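Local coordinates for protein peptidase, zinc-dependent (Methanocorpusculum labreanum, PDB 3LMC) that binds a zinc ion and, at a separate site, an iron ion, and probably acts as a zinc-dependent metallopeptidase of family M54, at residues H86-L99 against P113-L125. Numbering follows the deposited sequence.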
loop_
_atom_site.group_PDB
_atom_site.type_symbol
_atom_site.label_atom_id
_atom_site.label_comp_id
_atom_site.label_asym_id
_atom_site.label_seq_id
_atom_site.Cartn_x
_atom_site.Cartn_y
_atom_site.Cartn_z
ATOM N N HIS A 86 3.522 -12.503 9.311
ATOM C CA HIS A 86 2.797 -11.230 9.382
ATOM C C HIS A 86 3.483 -10.185 10.276
ATOM O O HIS A 86 3.206 -8.995 10.152
ATOM C CB HIS A 86 1.355 -11.459 9.859
ATOM C CG HIS A 86 1.265 -12.062 11.229
ATOM N ND1 HIS A 86 1.600 -13.375 11.490
ATOM C CD2 HIS A 86 0.891 -11.527 12.417
ATOM C CE1 HIS A 86 1.422 -13.626 12.774
ATOM N NE2 HIS A 86 1.000 -12.517 13.360
ATOM N N LEU A 87 4.358 -10.618 11.188
ATOM C CA LEU A 87 5.070 -9.663 12.056
ATOM C C LEU A 87 6.282 -9.093 11.315
ATOM O O LEU A 87 6.687 -7.955 11.554
ATOM C CB LEU A 87 5.574 -10.322 13.358
ATOM C CG LEU A 87 4.687 -11.229 14.223
ATOM C CD1 LEU A 87 5.415 -11.653 15.521
ATOM C CD2 LEU A 87 3.372 -10.529 14.556
ATOM N N HIS A 88 6.854 -9.888 10.412
ATOM C CA HIS A 88 8.181 -9.579 9.882
ATOM C C HIS A 88 8.210 -9.126 8.433
ATOM O O HIS A 88 9.045 -8.302 8.057
ATOM C CB HIS A 88 9.110 -10.781 10.067
ATOM C CG HIS A 88 9.406 -11.084 11.499
ATOM N ND1 HIS A 88 10.454 -10.506 12.180
ATOM C CD2 HIS A 88 8.782 -11.895 12.385
ATOM C CE1 HIS A 88 10.460 -10.943 13.426
ATOM N NE2 HIS A 88 9.458 -11.789 13.575
ATOM N N GLU A 89 7.321 -9.672 7.612
ATOM C CA GLU A 89 7.369 -9.383 6.183
ATOM C C GLU A 89 6.119 -8.618 5.762
ATOM O O GLU A 89 5.127 -9.199 5.326
ATOM C CB GLU A 89 7.544 -10.676 5.382
ATOM C CG GLU A 89 8.707 -11.537 5.881
ATOM C CD GLU A 89 10.053 -10.807 5.849
ATOM O OE1 GLU A 89 10.290 -10.009 4.916
ATOM O OE2 GLU A 89 10.884 -11.038 6.757
ATOM N N LYS A 90 6.171 -7.304 5.939
ATOM C CA LYS A 90 5.034 -6.454 5.651
ATOM C C LYS A 90 4.895 -6.371 4.147
ATOM O O LYS A 90 5.894 -6.256 3.443
ATOM C CB LYS A 90 5.275 -5.055 6.207
ATOM C CG LYS A 90 5.619 -5.017 7.698
ATOM C CD LYS A 90 4.624 -5.789 8.539
ATOM C CE LYS A 90 4.919 -5.590 10.062
ATOM N NZ LYS A 90 3.954 -6.380 10.894
ATOM N N ILE A 91 3.666 -6.430 3.650
ATOM C CA ILE A 91 3.433 -6.277 2.219
ATOM C C ILE A 91 2.487 -5.127 1.905
ATOM O O ILE A 91 1.426 -5.009 2.515
ATOM C CB ILE A 91 2.851 -7.561 1.626
ATOM C CG1 ILE A 91 3.867 -8.698 1.775
ATOM C CG2 ILE A 91 2.405 -7.343 0.168
ATOM C CD1 ILE A 91 3.293 -10.080 1.475
ATOM N N LEU A 92 2.880 -4.293 0.946
ATOM C CA LEU A 92 1.981 -3.310 0.348
ATOM C C LEU A 92 1.665 -3.757 -1.079
ATOM O O LEU A 92 2.556 -3.809 -1.936
ATOM C CB LEU A 92 2.628 -1.918 0.322
ATOM C CG LEU A 92 1.865 -0.830 -0.465
ATOM C CD1 LEU A 92 0.452 -0.657 0.073
ATOM C CD2 LEU A 92 2.599 0.531 -0.494
ATOM N N LEU A 93 0.398 -4.075 -1.332
ATOM C CA LEU A 93 -0.070 -4.445 -2.670
ATOM C C LEU A 93 -0.510 -3.173 -3.423
ATOM O O LEU A 93 -1.285 -2.363 -2.905
ATOM C CB LEU A 93 -1.252 -5.412 -2.551
ATOM C CG LEU A 93 -1.660 -6.396 -3.657
ATOM C CD1 LEU A 93 -3.182 -6.471 -3.796
ATOM C CD2 LEU A 93 -1.001 -6.110 -4.980
ATOM N N VAL A 94 -0.001 -2.997 -4.635
ATOM C CA VAL A 94 -0.433 -1.895 -5.508
ATOM C C VAL A 94 -1.280 -2.530 -6.593
ATOM O O VAL A 94 -0.765 -3.289 -7.411
ATOM C CB VAL A 94 0.765 -1.184 -6.139
ATOM C CG1 VAL A 94 0.304 -0.144 -7.158
ATOM C CG2 VAL A 94 1.611 -0.532 -5.057
ATOM N N THR A 95 -2.582 -2.247 -6.582
ATOM C CA THR A 95 -3.537 -2.968 -7.422
ATOM C C THR A 95 -4.315 -2.021 -8.336
ATOM O O THR A 95 -4.598 -0.884 -7.958
ATOM C CB THR A 95 -4.557 -3.724 -6.548
ATOM O OG1 THR A 95 -5.556 -4.336 -7.386
ATOM C CG2 THR A 95 -5.250 -2.751 -5.606
ATOM N N PRO A 96 -4.701 -2.486 -9.532
ATOM C CA PRO A 96 -5.474 -1.577 -10.398
ATOM C C PRO A 96 -6.955 -1.484 -10.023
ATOM O O PRO A 96 -7.655 -0.615 -10.561
ATOM C CB PRO A 96 -5.343 -2.225 -11.781
ATOM C CG PRO A 96 -5.221 -3.717 -11.451
ATOM C CD PRO A 96 -4.328 -3.735 -10.226
ATOM N N GLY A 97 -7.435 -2.359 -9.137
ATOM C CA GLY A 97 -8.865 -2.439 -8.862
ATOM C C GLY A 97 -9.368 -1.268 -8.035
ATOM O O GLY A 97 -8.639 -0.761 -7.193
ATOM N N ASP A 98 -10.598 -0.821 -8.285
ATOM C CA ASP A 98 -11.222 0.196 -7.434
ATOM C C ASP A 98 -11.660 -0.454 -6.110
ATOM O O ASP A 98 -12.305 -1.511 -6.104
ATOM C CB ASP A 98 -12.429 0.837 -8.124
ATOM C CG ASP A 98 -12.957 2.060 -7.374
ATOM O OD1 ASP A 98 -12.139 2.859 -6.847
ATOM O OD2 ASP A 98 -14.196 2.225 -7.321
ATOM N N LEU A 99 -11.311 0.179 -4.992
ATOM C CA LEU A 99 -11.486 -0.446 -3.678
ATOM C C LEU A 99 -12.569 0.227 -2.858
ATOM O O LEU A 99 -12.716 1.457 -2.889
ATOM C CB LEU A 99 -10.184 -0.386 -2.884
ATOM C CG LEU A 99 -8.987 -1.082 -3.514
ATOM C CD1 LEU A 99 -7.782 -0.928 -2.606
ATOM C CD2 LEU A 99 -9.317 -2.551 -3.742
ATOM N N PRO A 113 -3.354 -3.919 10.107
ATOM C CA PRO A 113 -2.130 -3.875 10.910
ATOM C C PRO A 113 -1.818 -5.212 11.563
ATOM O O PRO A 113 -0.649 -5.611 11.644
ATOM C CB PRO A 113 -2.452 -2.824 11.978
ATOM C CG PRO A 113 -3.459 -1.924 11.319
ATOM C CD PRO A 113 -4.311 -2.872 10.497
ATOM N N LYS A 114 -2.853 -5.906 12.011
ATOM C CA LYS A 114 -2.653 -7.164 12.726
ATOM C C LYS A 114 -1.961 -8.221 11.845
ATOM O O LYS A 114 -1.151 -9.015 12.347
ATOM C CB LYS A 114 -3.975 -7.675 13.304
ATOM C CG LYS A 114 -3.825 -8.869 14.235
ATOM C CD LYS A 114 -5.185 -9.430 14.662
ATOM C CE LYS A 114 -5.018 -10.582 15.645
ATOM N NZ LYS A 114 -6.324 -11.091 16.150
ATOM N N LEU A 115 -2.254 -8.220 10.541
ATOM C CA LEU A 115 -1.629 -9.186 9.630
ATOM C C LEU A 115 -0.489 -8.603 8.769
ATOM O O LEU A 115 0.000 -9.258 7.835
ATOM C CB LEU A 115 -2.667 -9.830 8.719
ATOM C CG LEU A 115 -3.812 -10.587 9.378
ATOM C CD1 LEU A 115 -4.702 -11.213 8.298
ATOM C CD2 LEU A 115 -3.295 -11.645 10.349
ATOM N N GLY A 116 -0.042 -7.394 9.087
ATOM C CA GLY A 116 1.056 -6.805 8.338
ATOM C C GLY A 116 0.831 -6.798 6.830
ATOM O O GLY A 116 1.759 -7.053 6.062
ATOM N N VAL A 117 -0.396 -6.517 6.394
ATOM C CA VAL A 117 -0.668 -6.354 4.959
ATOM C C VAL A 117 -1.428 -5.066 4.695
ATOM O O VAL A 117 -2.299 -4.685 5.478
ATOM C CB VAL A 117 -1.504 -7.513 4.375
ATOM C CG1 VAL A 117 -0.669 -8.808 4.292
ATOM C CG2 VAL A 117 -2.804 -7.713 5.199
ATOM N N ALA A 118 -1.108 -4.408 3.585
ATOM C CA ALA A 118 -1.774 -3.171 3.212
ATOM C C ALA A 118 -1.974 -3.134 1.704
ATOM O O ALA A 118 -1.403 -3.949 0.967
ATOM C CB ALA A 118 -0.964 -1.962 3.676
ATOM N N ILE A 119 -2.786 -2.190 1.241
ATOM C CA ILE A 119 -3.102 -2.109 -0.178
ATOM C C ILE A 119 -3.298 -0.661 -0.604
ATOM O O ILE A 119 -3.822 0.147 0.168
ATOM C CB ILE A 119 -4.383 -2.937 -0.514
ATOM C CG1 ILE A 119 -4.586 -3.072 -2.024
ATOM C CG2 ILE A 119 -5.615 -2.313 0.118
ATOM C CD1 ILE A 119 -5.669 -4.139 -2.407
ATOM N N VAL A 120 -2.854 -0.327 -1.815
ATOM C CA VAL A 120 -3.192 0.961 -2.414
ATOM C C VAL A 120 -3.660 0.745 -3.848
ATOM O O VAL A 120 -3.144 -0.130 -4.557
ATOM C CB VAL A 120 -2.023 1.958 -2.391
ATOM C CG1 VAL A 120 -0.739 1.312 -2.901
ATOM C CG2 VAL A 120 -2.371 3.189 -3.243
ATOM N N SER A 121 -4.658 1.519 -4.269
ATOM C CA SER A 121 -5.165 1.398 -5.624
ATOM C C SER A 121 -4.949 2.699 -6.379
ATOM O O SER A 121 -5.457 3.746 -5.970
ATOM C CB SER A 121 -6.652 1.093 -5.622
ATOM O OG SER A 121 -7.176 1.385 -6.911
ATOM N N PRO A 122 -4.185 2.646 -7.474
ATOM C CA PRO A 122 -4.012 3.872 -8.258
ATOM C C PRO A 122 -5.249 4.217 -9.087
ATOM O O PRO A 122 -5.215 5.222 -9.802
ATOM C CB PRO A 122 -2.843 3.533 -9.178
ATOM C CG PRO A 122 -2.110 2.420 -8.489
ATOM C CD PRO A 122 -3.211 1.612 -7.854
ATOM N N HIS A 123 -6.326 3.432 -8.984
ATOM C CA HIS A 123 -7.486 3.656 -9.861
ATOM C C HIS A 123 -8.018 5.082 -9.796
ATOM O O HIS A 123 -8.371 5.655 -10.817
ATOM C CB HIS A 123 -8.620 2.679 -9.571
ATOM C CG HIS A 123 -9.691 2.682 -10.623
ATOM N ND1 HIS A 123 -10.926 3.262 -10.429
ATOM C CD2 HIS A 123 -9.695 2.202 -11.890
ATOM C CE1 HIS A 123 -11.659 3.112 -11.519
ATOM N NE2 HIS A 123 -10.934 2.476 -12.423
ATOM N N ARG A 124 -8.088 5.650 -8.595
ATOM C CA ARG A 124 -8.535 7.030 -8.439
ATOM C C ARG A 124 -7.402 8.029 -8.207
ATOM O O ARG A 124 -7.654 9.213 -7.938
ATOM C CB ARG A 124 -9.557 7.118 -7.315
ATOM C CG ARG A 124 -10.856 6.384 -7.665
ATOM C CD ARG A 124 -11.876 6.495 -6.557
ATOM N NE ARG A 124 -12.989 5.577 -6.762
ATOM C CZ ARG A 124 -14.264 5.935 -6.810
ATOM N NH1 ARG A 124 -14.611 7.210 -6.684
ATOM N NH2 ARG A 124 -15.200 5.011 -6.966
ATOM N N LEU A 125 -6.163 7.549 -8.308
ATOM C CA LEU A 125 -4.979 8.397 -8.171
ATOM C C LEU A 125 -4.494 8.873 -9.533
ATOM O O LEU A 125 -3.939 9.967 -9.658
ATOM C CB LEU A 125 -3.850 7.636 -7.455
ATOM C CG LEU A 125 -4.237 7.067 -6.090
ATOM C CD1 LEU A 125 -3.041 6.402 -5.354
ATOM C CD2 LEU A 125 -4.864 8.166 -5.222
HETATM O O HOH W 1 1.704 -4.913 10.840
#
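Asp98 and Arg124 tie together the loops that follow two neighbouring parallel strands. The aspartate CB lies 3.7 Å from ND1 of the His123 ring; CG, turned anti to the backbone N (chi1 -170°), carries the carboxylate to the guanidinium edge. There OD1 accepts from Arg124 NE at 2.8 Å and OD2 from Arg124 NH2 at 3.0 Å, both on their syn sides, a side-on, two-pronged salt bridge with planes 26° apart. OD2 also accepts from Gln50 NE2, a third bond to the carboxylate. Next to it, Ser121 OG donates to Gly97 O (2.6 Å) from above the carbonyl plane and accepts from His123 N, closing an ST turn. Strands 90-94 and 117-120 are neighbours in the mixed five-stranded sheet; five backbone bonds join them, the first from Ile91 N to Gly116 O and the last from Thr95 N to Val120 O. On one face Leu92 CD1 meets Val120 CG1 at 3.8 Å, near Ala118, whose side chain is about 7 Å from that of the zinc ligand His153. On the other, Ile119 CD1 touches both Leu93 CD1 and Thr95 CG2, while its CG2 branch meets Leu99 CD1 at 3.7 Å.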